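Beta-N-acetylhexosaminidase (Bacteroides fragilis, PDB 4PYS) probably removes terminal beta-linked N-acetylhexosamines from glycans or glycoconjugates by hydrolysis, as a family 20 glycoside hydrolase with a TIM-barrel catalytic domain. Local coordinates at residues Thr406-Leu409 against Glu410-Tyr413; Leu478-Gln481 against Leu482-Glu485. All blocks are in the same frame, centred on the assembly; numbering follows the deposited sequence.

Contact 1 (Thr406-Leu409 against Glu410-Tyr413); sequences TFDL and EDVY
Asp408 and Asp411 exchange side-chain-to-backbone hydrogen bonds in a capping box that starts helix 409-415. Asp408 is the N-cap: its OD1 accepts from Asp411 N at 3.1 Å. In return, Asp411 OD2 accepts from Asp408 N at 3.0 Å, on its anti side and 24° out of the carboxylate plane. Aspartate suits the N-cap because its short side chain can fold back over the first turn; with CG between the backbone N and the carbonyl carbon (chi1 72°), Asp408 brings OD1 to the amide three residues on. The box sets two carboxylate oxygens close, Asp408 OD1 and Asp411 OD2 being 3.3 Å apart. Their mutual repulsion is probably eased by the peptide N-H groups of the helix start and by the outer partners, Lys496 N at Asp408 OD2 and Arg415 in a salt bridge with Asp411 OD1.

Behind this polar end lies an apolar side. Leu409, the first helical residue, is buried against Ala456 of helix 453-462 and Phe473 of helix 470-486, and its CD1 reaches CG1 of Val412 at 4.2 Å. Beta-branched Val412 has one methyl on its own helix, CG1 lying 3.3 Å from Leu409 O, and also packs on helix 453-462. Its CB comes 4.2 Å from CE1 of Phe407, whose buried ring also meets Tyr388 and, in a cation-pi contact, Arg453. Regular helical bonding is already under way here, with Val412 N bound to Asp408 O and Tyr413 N to Leu409 O. A water completes the polar side, donating to Asp408 OD1 at 2.7 Å and, weakly, to Asp411 OD1.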
loop_
_atom_site.group_PDB
_atom_site.type_symbol
_atom_site.label_atom_id
_atom_site.label_comp_id
_atom_site.label_asym_id
_atom_site.label_seq_id
_atom_site.Cartn_x
_atom_site.Cartn_y
_atom_site.Cartn_z
ATOM N N THR A 406 4.986 10.146 -18.003
ATOM C CA THR A 406 4.210 11.202 -17.371
ATOM C C THR A 406 2.742 10.887 -17.589
ATOM O O THR A 406 2.393 10.212 -18.567
ATOM C CB THR A 406 4.500 12.600 -17.982
ATOM O OG1 THR A 406 4.116 12.632 -19.363
ATOM C CG2 THR A 406 5.992 12.949 -17.869
ATOM N N PHE A 407 1.891 11.375 -16.690
ATOM C CA PHE A 407 0.436 11.319 -16.880
ATOM C C PHE A 407 -0.289 12.236 -15.899
ATOM O O PHE A 407 0.282 12.637 -14.881
ATOM C CB PHE A 407 -0.111 9.876 -16.783
ATOM C CG PHE A 407 0.035 9.231 -15.423
ATOM C CD1 PHE A 407 -0.964 9.362 -14.463
ATOM C CD2 PHE A 407 1.144 8.453 -15.125
ATOM C CE1 PHE A 407 -0.850 8.758 -13.223
ATOM C CE2 PHE A 407 1.261 7.841 -13.876
ATOM C CZ PHE A 407 0.272 7.991 -12.934
ATOM N N ASP A 408 -1.546 12.567 -16.191
ATOM C CA ASP A 408 -2.273 13.447 -15.288
ATOM C C ASP A 408 -3.567 12.839 -14.758
ATOM O O ASP A 408 -3.817 11.638 -14.911
ATOM C CB ASP A 408 -2.496 14.841 -15.942
ATOM C CG ASP A 408 -3.533 14.828 -17.056
ATOM O OD1 ASP A 408 -4.164 13.780 -17.312
ATOM O OD2 ASP A 408 -3.735 15.896 -17.680
ATOM N N LEU A 409 -4.388 13.664 -14.123
ATOM C CA LEU A 409 -5.585 13.162 -13.452
ATOM C C LEU A 409 -6.605 12.586 -14.439
ATOM O O LEU A 409 -7.300 11.603 -14.122
ATOM C CB LEU A 409 -6.222 14.266 -12.596
ATOM C CG LEU A 409 -7.320 13.826 -11.621
ATOM C CD1 LEU A 409 -6.751 12.942 -10.502
ATOM C CD2 LEU A 409 -8.006 15.050 -11.025
ATOM N N GLU A 410 -6.694 13.181 -15.629
ATOM C CA GLU A 410 -7.554 12.633 -16.680
ATOM C C GLU A 410 -7.085 11.260 -17.134
ATOM O O GLU A 410 -7.906 10.372 -17.359
ATOM C CB GLU A 410 -7.645 13.578 -17.896
ATOM C CG GLU A 410 -8.769 14.592 -17.810
ATOM C CD GLU A 410 -8.996 15.361 -19.114
ATOM O OE1 GLU A 410 -9.304 16.561 -19.034
ATOM O OE2 GLU A 410 -8.875 14.764 -20.205
ATOM N N ASP A 411 -5.773 11.074 -17.285
ATOM C CA ASP A 411 -5.269 9.777 -17.720
ATOM C C ASP A 411 -5.625 8.702 -16.701
ATOM O O ASP A 411 -6.122 7.631 -17.065
ATOM C CB ASP A 411 -3.741 9.806 -17.932
ATOM C CG ASP A 411 -3.320 10.741 -19.044
ATOM O OD1 ASP A 411 -3.957 10.727 -20.128
ATOM O OD2 ASP A 411 -2.336 11.491 -18.841
ATOM N N VAL A 412 -5.378 8.971 -15.423
ATOM C CA VAL A 412 -5.632 7.926 -14.433
ATOM C C VAL A 412 -7.135 7.659 -14.330
ATOM O O VAL A 412 -7.565 6.508 -14.293
ATOM C CB VAL A 412 -4.969 8.201 -13.054
ATOM C CG1 VAL A 412 -5.296 9.575 -12.545
ATOM C CG2 VAL A 412 -5.381 7.133 -12.036
ATOM N N TYR A 413 -7.947 8.711 -14.350
ATOM C CA TYR A 413 -9.388 8.510 -14.199
ATOM C C TYR A 413 -10.040 7.819 -15.396
ATOM O O TYR A 413 -10.902 6.947 -15.228
ATOM C CB TYR A 413 -10.088 9.847 -13.914
ATOM C CG TYR A 413 -11.488 9.646 -13.358
ATOM C CD1 TYR A 413 -11.679 9.308 -12.027
ATOM C CD2 TYR A 413 -12.604 9.785 -14.166
ATOM C CE1 TYR A 413 -12.948 9.107 -11.508
ATOM C CE2 TYR A 413 -13.890 9.587 -13.650
ATOM C CZ TYR A 413 -14.046 9.251 -12.329
ATOM O OH TYR A 413 -15.312 9.048 -11.802
HETATM O O HOH W 1 -4.556 13.764 -20.009
#

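Contact 2 (Leu478-Gln481 against Leu482-Glu485); sequences LSKQ and LWFE
Gln481 and Glu485, one helical turn apart, run side by side and are joined at their ends. Gln481 NE2 donates to Glu485 OE2 at 3.0 Å, and the bond is almost straight (177°). The carboxylate oxygen lies in the amide plane of Gln481, yet the donor reaches it from above the carboxylate plane, the two flat groups being turned 52° apart. Gln481 is fully extended, with CG anti to the backbone N (chi1 176°), and this length lets its amide meet the carboxylate. Long polar side chains suit this partly exposed side of the helix.

Apolar contact occupies another side. The Lys480 methylenes cross the Phe484 side chain at about a right angle, and Lys480 CG lies 3.6 Å from Phe484 CE2. Phe484, an apolar residue for an inner face, also packs on Met158 of helix 146-158.

The lysine's charged end makes polar and cation-pi contacts. A bend at chi2 carries the chain onward, and NZ bonds to the backbone oxygens of Ile10 and Gln108, so this buried ammonium has polar partners. Lys480 NZ stands 5.2 Å from the centre of the Trp483 five-membered ring, at most a weak cation-pi attraction.

Along the backbone, Phe484 N binds Lys480 O and Glu485 N binds Gln481 O in ordinary helical fashion. One residue earlier the pattern breaks: a water accepts from Trp483 N at 2.9 Å and donates to Ser479 O at 2.9 Å, filling the place of a direct i-to-i+4 bond. Such a water-inserted turn is characteristic of a kinked helix, here helix 470-486.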
loop_
_atom_site.group_PDB
_atom_site.type_symbol
_atom_site.label_atom_id
_atom_site.label_comp_id
_atom_site.label_asym_id
_atom_site.label_seq_id
_atom_site.Cartn_x
_atom_site.Cartn_y
_atom_site.Cartn_z
ATOM N N LEU A 478 -11.760 19.138 -6.211
ATOM C CA LEU A 478 -11.526 20.547 -5.910
ATOM C C LEU A 478 -12.281 21.003 -4.656
ATOM O O LEU A 478 -11.783 21.836 -3.896
ATOM C CB LEU A 478 -11.912 21.409 -7.113
ATOM C CG LEU A 478 -11.106 21.146 -8.383
ATOM C CD1 LEU A 478 -11.541 22.131 -9.463
ATOM C CD2 LEU A 478 -9.597 21.274 -8.116
ATOM N N SER A 479 -13.478 20.457 -4.442
ATOM C CA SER A 479 -14.306 20.835 -3.301
ATOM C C SER A 479 -13.763 20.303 -1.980
ATOM O O SER A 479 -14.024 20.882 -0.919
ATOM C CB SER A 479 -15.734 20.322 -3.491
ATOM O OG SER A 479 -16.324 20.982 -4.590
ATOM N N LYS A 480 -13.026 19.202 -2.048
ATOM C CA LYS A 480 -12.494 18.578 -0.846
ATOM C C LYS A 480 -11.040 18.984 -0.602
ATOM O O LYS A 480 -10.482 18.680 0.458
ATOM C CB LYS A 480 -12.603 17.052 -0.967
ATOM C CG LYS A 480 -12.846 16.333 0.346
ATOM C CD LYS A 480 -14.180 16.745 0.940
ATOM C CE LYS A 480 -14.353 16.176 2.318
ATOM N NZ LYS A 480 -15.605 16.662 2.950
ATOM N N GLN A 481 -10.433 19.669 -1.569
ATOM C CA GLN A 481 -8.995 19.938 -1.527
ATOM C C GLN A 481 -8.512 20.591 -0.234
ATOM O O GLN A 481 -7.536 20.122 0.368
ATOM C CB GLN A 481 -8.557 20.783 -2.735
ATOM C CG GLN A 481 -7.073 21.181 -2.692
ATOM C CD GLN A 481 -6.645 21.966 -3.922
ATOM O OE1 GLN A 481 -7.389 22.069 -4.901
ATOM N NE2 GLN A 481 -5.444 22.521 -3.879
ATOM N N LEU A 482 -9.154 21.679 0.194
ATOM C CA LEU A 482 -8.661 22.364 1.383
ATOM C C LEU A 482 -8.781 21.470 2.626
ATOM O O LEU A 482 -7.908 21.499 3.498
ATOM C CB LEU A 482 -9.355 23.712 1.581
ATOM C CG LEU A 482 -8.731 24.701 2.564
ATOM C CD1 LEU A 482 -7.214 24.802 2.406
ATOM C CD2 LEU A 482 -9.375 26.060 2.365
ATOM N N TRP A 483 -9.838 20.664 2.706
ATOM C CA TRP A 483 -9.952 19.721 3.826
ATOM C C TRP A 483 -8.773 18.746 3.846
ATOM O O TRP A 483 -8.199 18.484 4.901
ATOM C CB TRP A 483 -11.278 18.936 3.812
ATOM C CG TRP A 483 -11.388 18.027 5.044
ATOM C CD1 TRP A 483 -11.792 18.392 6.299
ATOM C CD2 TRP A 483 -11.037 16.632 5.129
ATOM N NE1 TRP A 483 -11.725 17.310 7.155
ATOM C CE2 TRP A 483 -11.268 16.220 6.460
ATOM C CE3 TRP A 483 -10.568 15.693 4.203
ATOM C CZ2 TRP A 483 -11.040 14.904 6.889
ATOM C CZ3 TRP A 483 -10.329 14.383 4.635
ATOM C CH2 TRP A 483 -10.569 14.009 5.964
ATOM N N PHE A 484 -8.398 18.223 2.681
ATOM C CA PHE A 484 -7.263 17.317 2.622
ATOM C C PHE A 484 -5.991 18.047 3.006
ATOM O O PHE A 484 -5.123 17.489 3.679
ATOM C CB PHE A 484 -7.103 16.717 1.227
ATOM C CG PHE A 484 -8.066 15.591 0.932
ATOM C CD1 PHE A 484 -8.078 14.450 1.722
ATOM C CD2 PHE A 484 -8.934 15.663 -0.148
ATOM C CE1 PHE A 484 -8.954 13.393 1.452
ATOM C CE2 PHE A 484 -9.812 14.611 -0.429
ATOM C CZ PHE A 484 -9.826 13.485 0.374
ATOM N N GLU A 485 -5.867 19.295 2.581
ATOM C CA GLU A 485 -4.680 20.063 2.941
ATOM C C GLU A 485 -4.597 20.282 4.441
ATOM O O GLU A 485 -3.509 20.260 5.016
ATOM C CB GLU A 485 -4.603 21.391 2.159
ATOM C CG GLU A 485 -4.382 21.119 0.672
ATOM C CD GLU A 485 -3.888 22.321 -0.120
ATOM O OE1 GLU A 485 -3.570 23.374 0.488
ATOM O OE2 GLU A 485 -3.809 22.179 -1.368
HETATM O O HOH W 2 -12.356 21.411 1.408
#

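Overall arrangement
The two contacts come in series along the chain, contact 1 closing well before contact 2 opens. Their centres are 19 Å apart, and their nearest atoms, about 7 Å from each other, do not touch. Helix 470-486 links them: its early residues Phe470, Phe473 and Tyr474 pack on Leu409 of contact 1, whereas its later, kinked part carries contact 2. Contact 1 lies at the start of helix 409-415, in the catalytic barrel region ahead of strand 428-435. Contact 2 faces helix 96-109, from the N-terminal part of the chain, as well as helix 146-158. The helix therefore spans from the catalytic domain's capped helix to the junction with the N-terminal region.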